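Local coordinates for BtGH115A (Bacteroides thetaiotaomicron, PDB 5BY3), which probably removes 4-O-methyl-glucuronic acid from decorated arabinogalactans, as a family GH115 alpha-glucuronidase, at residues A639-E651 with G765-N777. Sequence-based numbering, arbitrary orientation.
Sequences ADRKAVCQWNAAE and GVILDQVMLYEVN
Trp647 N donates a hydrogen bond to Val771 O at 3.0 Å. Val771 N returns a bond to Trp647 O, completing an antiparallel hydrogen-bonded pair; one step along, Gln646 and Met772 form a non-hydrogen-bonded pair, and beyond it Leu773 N reaches Cys645 O only weakly, at 125°. On the face bearing Trp647 and Val771, the indole meets Val771 CG1 at its edge, CE3 to CG1 3.7 Å. Its CH2 lies 3.5 Å from Leu773 CD2, and that same methyl also touches Cys645 SG, so one leucine methyl touches both the indole and the sulfur. Phe680, stacked with the indole, and Phe682 of strand 677-682 continue this apolar layer. On the other face, Gln646 and the selenomethionine Met772 run side by side, the amide NE2 3.6 Å from Met772 CG.

Past the strand ends, Tyr774 is sandwiched. The Arg641 guanidinium lies flat over one face, planes 4° apart and CZ 4.1 Å from the ring centroid, a cation-pi stack; Ala643 CB covers the opposite face in a CH-pi contact, 4.0 Å from the centroid. Arg641 reaches there with CG anti to its backbone N (chi1 -169°) and an extended chain; NH2 also forms a salt bridge with Glu691, consistent with the group being held flat over the ring, and Val776 CG1 sits at the guanidinium's edge. Backbone bonds thus tie short strand 646-647 to strand 766-772 of the C-terminal beta domain, and where they run out, apolar and cation-pi contacts continue the join toward the last modelled residues, the positive charge of Arg641 probably being shared between the Tyr774 ring and Glu691.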
ATOM      1  N   ALA A 639      26.680 -19.807  14.654  1.00 57.62           N
ATOM      2  CA  ALA A 639      26.816 -21.215  14.338  1.00 56.77           C
ATOM      3  C   ALA A 639      25.478 -21.718  13.845  1.00 60.75           C
ATOM      4  O   ALA A 639      24.423 -21.258  14.301  1.00 59.15           O
ATOM      5  CB  ALA A 639      27.246 -21.985  15.572  1.00 51.55           C
ATOM      6  N   ASP A 640      25.544 -22.653  12.901  1.00 61.38           N
ATOM      7  CA  ASP A 640      24.382 -23.356  12.384  1.00 61.79           C
ATOM      8  C   ASP A 640      23.860 -24.216  13.518  1.00 62.40           C
ATOM      9  O   ASP A 640      24.632 -24.819  14.264  1.00 69.37           O
ATOM     10  CB  ASP A 640      24.833 -24.220  11.204  1.00 70.50           C
ATOM     11  CG  ASP A 640      23.826 -24.271  10.081  1.00 73.24           C
ATOM     12  OD1 ASP A 640      23.270 -23.219   9.679  1.00 74.39           O
ATOM     13  OD2 ASP A 640      23.604 -25.387   9.576  1.00 79.73           O
ATOM     14  N   ARG A 641      22.560 -24.257  13.701  1.00 59.55           N
ATOM     15  CA  ARG A 641      22.070 -24.970  14.842  1.00 59.90           C
ATOM     16  C   ARG A 641      21.044 -26.004  14.404  1.00 68.76           C
ATOM     17  O   ARG A 641      20.003 -25.652  13.861  1.00 74.87           O
ATOM     18  CB  ARG A 641      21.516 -23.999  15.864  1.00 55.81           C
ATOM     19  CG  ARG A 641      21.238 -24.662  17.190  1.00 54.93           C
ATOM     20  CD  ARG A 641      20.710 -23.620  18.136  1.00 55.56           C
ATOM     21  NE  ARG A 641      20.218 -24.220  19.369  1.00 58.18           N
ATOM     22  CZ  ARG A 641      19.106 -23.827  19.981  1.00 59.49           C
ATOM     23  NH1 ARG A 641      18.367 -22.865  19.453  1.00 56.72           N
ATOM     24  NH2 ARG A 641      18.720 -24.399  21.112  1.00 61.50           N
ATOM     25  N   LYS A 642      21.370 -27.273  14.644  1.00 72.92           N
ATOM     26  CA  LYS A 642      20.539 -28.406  14.246  1.00 73.41           C
ATOM     27  C   LYS A 642      19.269 -28.542  15.104  1.00 72.67           C
ATOM     28  O   LYS A 642      19.332 -28.823  16.319  1.00 66.16           O
ATOM     29  CB  LYS A 642      21.370 -29.706  14.244  1.00 82.35           C
ATOM     30  CG  LYS A 642      20.645 -30.991  13.803  1.00 87.82           C
ATOM     31  CD  LYS A 642      20.628 -31.211  12.287  1.00 90.49           C
ATOM     32  CE  LYS A 642      20.225 -32.633  11.903  1.00 82.95           C
ATOM     33  NZ  LYS A 642      18.847 -32.995  12.344  1.00 80.85           N
ATOM     34  N   ALA A 643      18.138 -28.314  14.430  1.00 68.38           N
ATOM     35  CA  ALA A 643      16.785 -28.596  14.927  1.00 69.44           C
ATOM     36  C   ALA A 643      16.499 -30.090  14.808  1.00 69.12           C
ATOM     37  O   ALA A 643      16.939 -30.709  13.848  1.00 68.40           O
ATOM     38  CB  ALA A 643      15.773 -27.802  14.107  1.00 58.66           C
ATOM     39  N   VAL A 644      15.783 -30.683  15.764  1.00 73.62           N
ATOM     40  CA  VAL A 644      15.322 -32.078  15.567  1.00 71.15           C
ATOM     41  C   VAL A 644      14.088 -32.165  14.664  1.00 73.64           C
ATOM     42  O   VAL A 644      14.015 -33.028  13.789  1.00 83.63           O
ATOM     43  CB  VAL A 644      15.144 -32.911  16.868  1.00 69.51           C
ATOM     44  CG1 VAL A 644      16.488 -33.426  17.352  1.00 65.75           C
ATOM     45  CG2 VAL A 644      14.421 -32.140  17.961  1.00 67.74           C
ATOM     46  N   CYS A 645      13.129 -31.270  14.866  1.00 73.28           N
ATOM     47  CA  CYS A 645      11.993 -31.157  13.959  1.00 69.25           C
ATOM     48  C   CYS A 645      11.827 -29.736  13.449  1.00 67.44           C
ATOM     49  O   CYS A 645      12.255 -28.789  14.110  1.00 65.47           O
ATOM     50  CB  CYS A 645      10.720 -31.619  14.630  1.00 69.88           C
ATOM     51  SG  CYS A 645      10.885 -33.224  15.424  1.00 84.57           S
ATOM     52  N   GLN A 646      11.207 -29.616  12.271  1.00 61.14           N
ATOM     53  CA  GLN A 646      10.922 -28.349  11.628  1.00 61.48           C
ATOM     54  C   GLN A 646       9.660 -28.497  10.772  1.00 60.47           C
ATOM     55  O   GLN A 646       9.631 -29.290   9.821  1.00 61.44           O
ATOM     56  CB  GLN A 646      12.117 -27.941  10.771  1.00 67.50           C
ATOM     57  CG  GLN A 646      12.089 -26.532  10.218  1.00 77.60           C
ATOM     58  CD  GLN A 646      13.483 -25.930  10.136  1.00 84.52           C
ATOM     59  OE1 GLN A 646      14.501 -26.643  10.202  1.00 76.15           O
ATOM     60  NE2 GLN A 646      13.538 -24.606   9.995  1.00 73.52           N
ATOM     61  N   TRP A 647       8.637 -27.710  11.110  1.00 58.50           N
ATOM     62  CA  TRP A 647       7.289 -27.831  10.547  1.00 53.64           C
ATOM     63  C   TRP A 647       6.746 -26.521  10.028  1.00 55.07           C
ATOM     64  O   TRP A 647       7.157 -25.448  10.492  1.00 53.65           O
ATOM     65  CB  TRP A 647       6.320 -28.328  11.610  1.00 59.17           C
ATOM     66  CG  TRP A 647       6.630 -29.706  12.107  1.00 73.35           C
ATOM     67  CD1 TRP A 647       6.726 -30.847  11.352  1.00 66.52           C
ATOM     68  CD2 TRP A 647       6.865 -30.102  13.469  1.00 72.45           C
ATOM     69  NE1 TRP A 647       7.024 -31.910  12.154  1.00 79.91           N
ATOM     70  CE2 TRP A 647       7.108 -31.488  13.460  1.00 72.11           C
ATOM     71  CE3 TRP A 647       6.888 -29.422  14.695  1.00 75.24           C
ATOM     72  CZ2 TRP A 647       7.381 -32.211  14.625  1.00 63.46           C
ATOM     73  CZ3 TRP A 647       7.162 -30.147  15.864  1.00 68.05           C
ATOM     74  CH2 TRP A 647       7.401 -31.525  15.812  1.00 68.84           C
ATOM     75  N   ASN A 648       5.843 -26.648   9.050  1.00 51.02           N
ATOM     76  CA  ASN A 648       4.884 -25.629   8.605  1.00 53.06           C
ATOM     77  C   ASN A 648       3.521 -26.051   9.136  1.00 56.35           C
ATOM     78  O   ASN A 648       3.359 -27.180   9.615  1.00 56.11           O
ATOM     79  CB  ASN A 648       4.856 -25.542   7.073  1.00 57.23           C
ATOM     80  CG  ASN A 648       4.612 -26.914   6.396  1.00 60.85           C
ATOM     81  OD1 ASN A 648       3.473 -27.455   6.382  1.00 55.60           O
ATOM     82  ND2 ASN A 648       5.687 -27.481   5.823  1.00 52.69           N
ATOM     83  N   ALA A 649       2.523 -25.185   9.038  1.00 59.78           N
ATOM     84  CA  ALA A 649       1.234 -25.471   9.691  1.00 62.20           C
ATOM     85  C   ALA A 649       0.473 -26.725   9.208  1.00 68.81           C
ATOM     86  O   ALA A 649      -0.408 -27.227   9.920  1.00 71.80           O
ATOM     87  CB  ALA A 649       0.342 -24.237   9.656  1.00 60.63           C
ATOM     88  N   ALA A 650       0.820 -27.219   8.015  1.00 69.17           N
ATOM     89  CA  ALA A 650       0.107 -28.332   7.371  1.00 68.35           C
ATOM     90  C   ALA A 650       0.812 -29.688   7.519  1.00 72.91           C
ATOM     91  O   ALA A 650       0.225 -30.726   7.199  1.00 73.69           O
ATOM     92  CB  ALA A 650      -0.170 -28.023   5.899  1.00 61.37           C
ATOM     93  N   GLU A 651       2.060 -29.673   8.000  1.00 71.06           N
ATOM     94  CA  GLU A 651       2.756 -30.898   8.417  1.00 66.22           C
ATOM     95  C   GLU A 651       2.088 -31.503   9.658  1.00 71.07           C
ATOM     96  O   GLU A 651       2.369 -32.645  10.025  1.00 81.35           O
ATOM     97  CB  GLU A 651       4.251 -30.661   8.659  1.00 58.67           C
ATOM     98  CG  GLU A 651       5.017 -30.279   7.403  1.00 64.73           C
ATOM     99  CD  GLU A 651       6.502 -30.668   7.412  1.00 78.13           C
ATOM    100  OE1 GLU A 651       7.250 -30.330   8.363  1.00 68.13           O
ATOM    101  OE2 GLU A 651       6.948 -31.309   6.429  1.00 82.46           O
ATOM    102  N   GLY A 765      -7.005 -13.589  15.546  1.00 62.85           N
ATOM    103  CA  GLY A 765      -6.130 -13.609  14.350  1.00 46.31           C
ATOM    104  C   GLY A 765      -4.721 -14.139  14.564  1.00 45.52           C
ATOM    105  O   GLY A 765      -3.739 -13.385  14.427  1.00 38.91           O
ATOM    106  N   VAL A 766      -4.640 -15.432  14.906  1.00 42.20           N
ATOM    107  CA  VAL A 766      -3.389 -16.122  15.278  1.00 39.29           C
ATOM    108  C   VAL A 766      -2.877 -16.828  14.047  1.00 44.14           C
ATOM    109  O   VAL A 766      -3.569 -17.713  13.498  1.00 44.16           O
ATOM    110  CB  VAL A 766      -3.638 -17.199  16.346  1.00 34.14           C
ATOM    111  CG1 VAL A 766      -2.414 -18.078  16.576  1.00 30.66           C
ATOM    112  CG2 VAL A 766      -4.112 -16.557  17.642  1.00 33.83           C
ATOM    113  N   ILE A 767      -1.686 -16.453  13.589  1.00 39.83           N
ATOM    114  CA  ILE A 767      -1.237 -17.038  12.341  1.00 41.19           C
ATOM    115  C   ILE A 767       0.124 -17.639  12.550  1.00 45.63           C
ATOM    116  O   ILE A 767       1.090 -16.907  12.807  1.00 47.13           O
ATOM    117  CB  ILE A 767      -1.247 -16.021  11.183  1.00 38.47           C
ATOM    118  CG1 ILE A 767      -2.669 -15.603  10.871  1.00 37.12           C
ATOM    119  CG2 ILE A 767      -0.647 -16.621   9.922  1.00 34.08           C
ATOM    120  CD1 ILE A 767      -2.795 -14.113  10.639  1.00 47.13           C
ATOM    121  N   LEU A 768       0.169 -18.969  12.448  1.00 42.45           N
ATOM    122  CA  LEU A 768       1.394 -19.739  12.605  1.00 40.23           C
ATOM    123  C   LEU A 768       2.210 -19.731  11.326  1.00 38.88           C
ATOM    124  O   LEU A 768       1.664 -19.876  10.234  1.00 38.83           O
ATOM    125  CB  LEU A 768       1.083 -21.180  13.057  1.00 39.10           C
ATOM    126  CG  LEU A 768       2.306 -22.086  13.322  1.00 44.20           C
ATOM    127  CD1 LEU A 768       3.115 -21.700  14.556  1.00 38.90           C
ATOM    128  CD2 LEU A 768       1.912 -23.558  13.384  1.00 41.24           C
ATOM    129  N   ASP A 769       3.521 -19.569  11.481  1.00 47.97           N
ATOM    130  CA  ASP A 769       4.478 -19.563  10.368  1.00 47.24           C
ATOM    131  C   ASP A 769       5.386 -20.775  10.458  1.00 43.71           C
ATOM    132  O   ASP A 769       5.366 -21.597   9.575  1.00 49.72           O
ATOM    133  CB  ASP A 769       5.317 -18.268  10.357  1.00 47.98           C
ATOM    134  CG  ASP A 769       5.854 -17.926   8.976  1.00 49.70           C
ATOM    135  OD1 ASP A 769       5.319 -18.495   8.028  1.00 53.91           O
ATOM    136  OD2 ASP A 769       6.772 -17.075   8.815  1.00 47.87           O
ATOM    137  N   GLN A 770       6.186 -20.882  11.513  1.00 40.95           N
ATOM    138  CA  GLN A 770       7.119 -22.009  11.663  1.00 41.16           C
ATOM    139  C   GLN A 770       7.119 -22.562  13.071  1.00 42.04           C
ATOM    140  O   GLN A 770       6.695 -21.890  14.004  1.00 46.31           O
ATOM    141  CB  GLN A 770       8.530 -21.605  11.294  1.00 38.00           C
ATOM    142  CG  GLN A 770       8.652 -21.156   9.841  1.00 43.05           C
ATOM    143  CD  GLN A 770      10.002 -20.545   9.507  1.00 42.00           C
ATOM    144  OE1 GLN A 770      10.398 -19.527  10.075  1.00 44.88           O
ATOM    145  NE2 GLN A 770      10.718 -21.169   8.592  1.00 38.58           N
ATOM    146  N   VAL A 771       7.577 -23.797  13.209  1.00 43.13           N
ATOM    147  CA  VAL A 771       7.869 -24.424  14.488  1.00 42.25           C
ATOM    148  C   VAL A 771       9.206 -25.173  14.317  1.00 49.03           C
ATOM    149  O   VAL A 771       9.383 -25.900  13.330  1.00 47.60           O
ATOM    150  CB  VAL A 771       6.767 -25.427  14.913  1.00 39.66           C
ATOM    151  CG1 VAL A 771       7.121 -26.037  16.260  1.00 42.04           C
ATOM    152  CG2 VAL A 771       5.385 -24.765  15.018  1.00 38.05           C
HETATM  153  N   MSE A 772      10.143 -24.979  15.254  1.00 49.33           N
HETATM  154  CA  MSE A 772      11.371 -25.799  15.324  1.00 50.51           C
HETATM  155  C   MSE A 772      11.556 -26.459  16.687  1.00 52.65           C
HETATM  156  O   MSE A 772      10.951 -26.044  17.679  1.00 47.37           O
HETATM  157  CB  MSE A 772      12.584 -25.001  14.897  1.00 51.73           C
HETATM  158  CG  MSE A 772      12.502 -24.612  13.423  1.00 57.85           C
HETATM  159 SE   MSE A 772      11.704 -22.822  13.260  1.00 62.15          SE
HETATM  160  CE  MSE A 772      12.952 -21.990  11.976  1.00 61.11           C
ATOM    161  N   LEU A 773      12.389 -27.498  16.748  1.00 64.54           N
ATOM    162  CA  LEU A 773      12.476 -28.317  17.976  1.00 65.86           C
ATOM    163  C   LEU A 773      13.732 -28.256  18.870  1.00 66.31           C
ATOM    164  O   LEU A 773      13.574 -27.999  20.048  1.00 78.97           O
ATOM    165  CB  LEU A 773      11.842 -29.712  17.824  1.00 61.39           C
ATOM    166  CG  LEU A 773      10.551 -29.936  18.654  1.00 70.81           C
ATOM    167  CD1 LEU A 773       9.506 -28.825  18.656  1.00 67.16           C
ATOM    168  CD2 LEU A 773       9.876 -31.244  18.280  1.00 71.89           C
ATOM    169  N   TYR A 774      14.940 -28.507  18.368  1.00 59.93           N
ATOM    170  CA  TYR A 774      16.191 -28.418  19.223  1.00 63.10           C
ATOM    171  C   TYR A 774      16.243 -29.211  20.561  1.00 65.36           C
ATOM    172  O   TYR A 774      15.478 -28.934  21.505  1.00 57.63           O
ATOM    173  CB  TYR A 774      16.631 -26.950  19.500  1.00 58.98           C
ATOM    174  CG  TYR A 774      16.573 -26.051  18.286  1.00 58.38           C
ATOM    175  CD1 TYR A 774      17.529 -26.146  17.252  1.00 57.88           C
ATOM    176  CD2 TYR A 774      15.541 -25.122  18.155  1.00 52.18           C
ATOM    177  CE1 TYR A 774      17.448 -25.327  16.120  1.00 56.53           C
ATOM    178  CE2 TYR A 774      15.458 -24.302  17.045  1.00 53.60           C
ATOM    179  CZ  TYR A 774      16.396 -24.414  16.028  1.00 52.19           C
ATOM    180  OH  TYR A 774      16.263 -23.571  14.957  1.00 53.14           O
ATOM    181  N   GLU A 775      17.193 -30.146  20.651  1.00 73.64           N
ATOM    182  CA  GLU A 775      17.386 -30.972  21.863  1.00 83.11           C
ATOM    183  C   GLU A 775      17.615 -30.203  23.185  1.00 87.04           C
ATOM    184  O   GLU A 775      16.640 -29.963  23.894  1.00 94.10           O
ATOM    185  CB  GLU A 775      18.393 -32.109  21.622  1.00 89.65           C
ATOM    186  CG  GLU A 775      17.694 -33.460  21.460  1.00 89.33           C
ATOM    187  CD  GLU A 775      18.297 -34.384  20.407  1.00 85.55           C
ATOM    188  OE1 GLU A 775      17.520 -35.204  19.860  1.00 78.92           O
ATOM    189  OE2 GLU A 775      19.522 -34.323  20.140  1.00 83.20           O
ATOM    190  N   VAL A 776      18.856 -29.816  23.507  1.00 84.60           N
ATOM    191  CA  VAL A 776      19.193 -28.977  24.710  1.00 89.30           C
ATOM    192  C   VAL A 776      18.935 -29.575  26.121  1.00 87.24           C
ATOM    193  O   VAL A 776      18.018 -30.376  26.313  1.00 89.13           O
ATOM    194  CB  VAL A 776      18.639 -27.515  24.634  1.00 85.20           C
ATOM    195  CG1 VAL A 776      18.645 -26.989  23.203  1.00 87.54           C
ATOM    196  CG2 VAL A 776      17.258 -27.381  25.270  1.00 83.86           C
ATOM    197  N   ASN A 777      19.727 -29.130  27.105  1.00 88.85           N
ATOM    198  CA  ASN A 777      19.694 -29.688  28.480  1.00 92.02           C
ATOM    199  C   ASN A 777      19.278 -28.765  29.636  1.00 82.15           C
ATOM    200  O   ASN A 777      18.337 -29.073  30.379  1.00 72.04           O
ATOM    201  CB  ASN A 777      21.013 -30.418  28.796  1.00 85.99           C
ATOM    202  CG  ASN A 777      20.962 -31.883  28.396  1.00 87.42           C
ATOM    203  OD1 ASN A 777      21.665 -32.321  27.482  1.00 90.47           O
ATOM    204  ND2 ASN A 777      20.089 -32.645  29.056  1.00 84.17           N
TER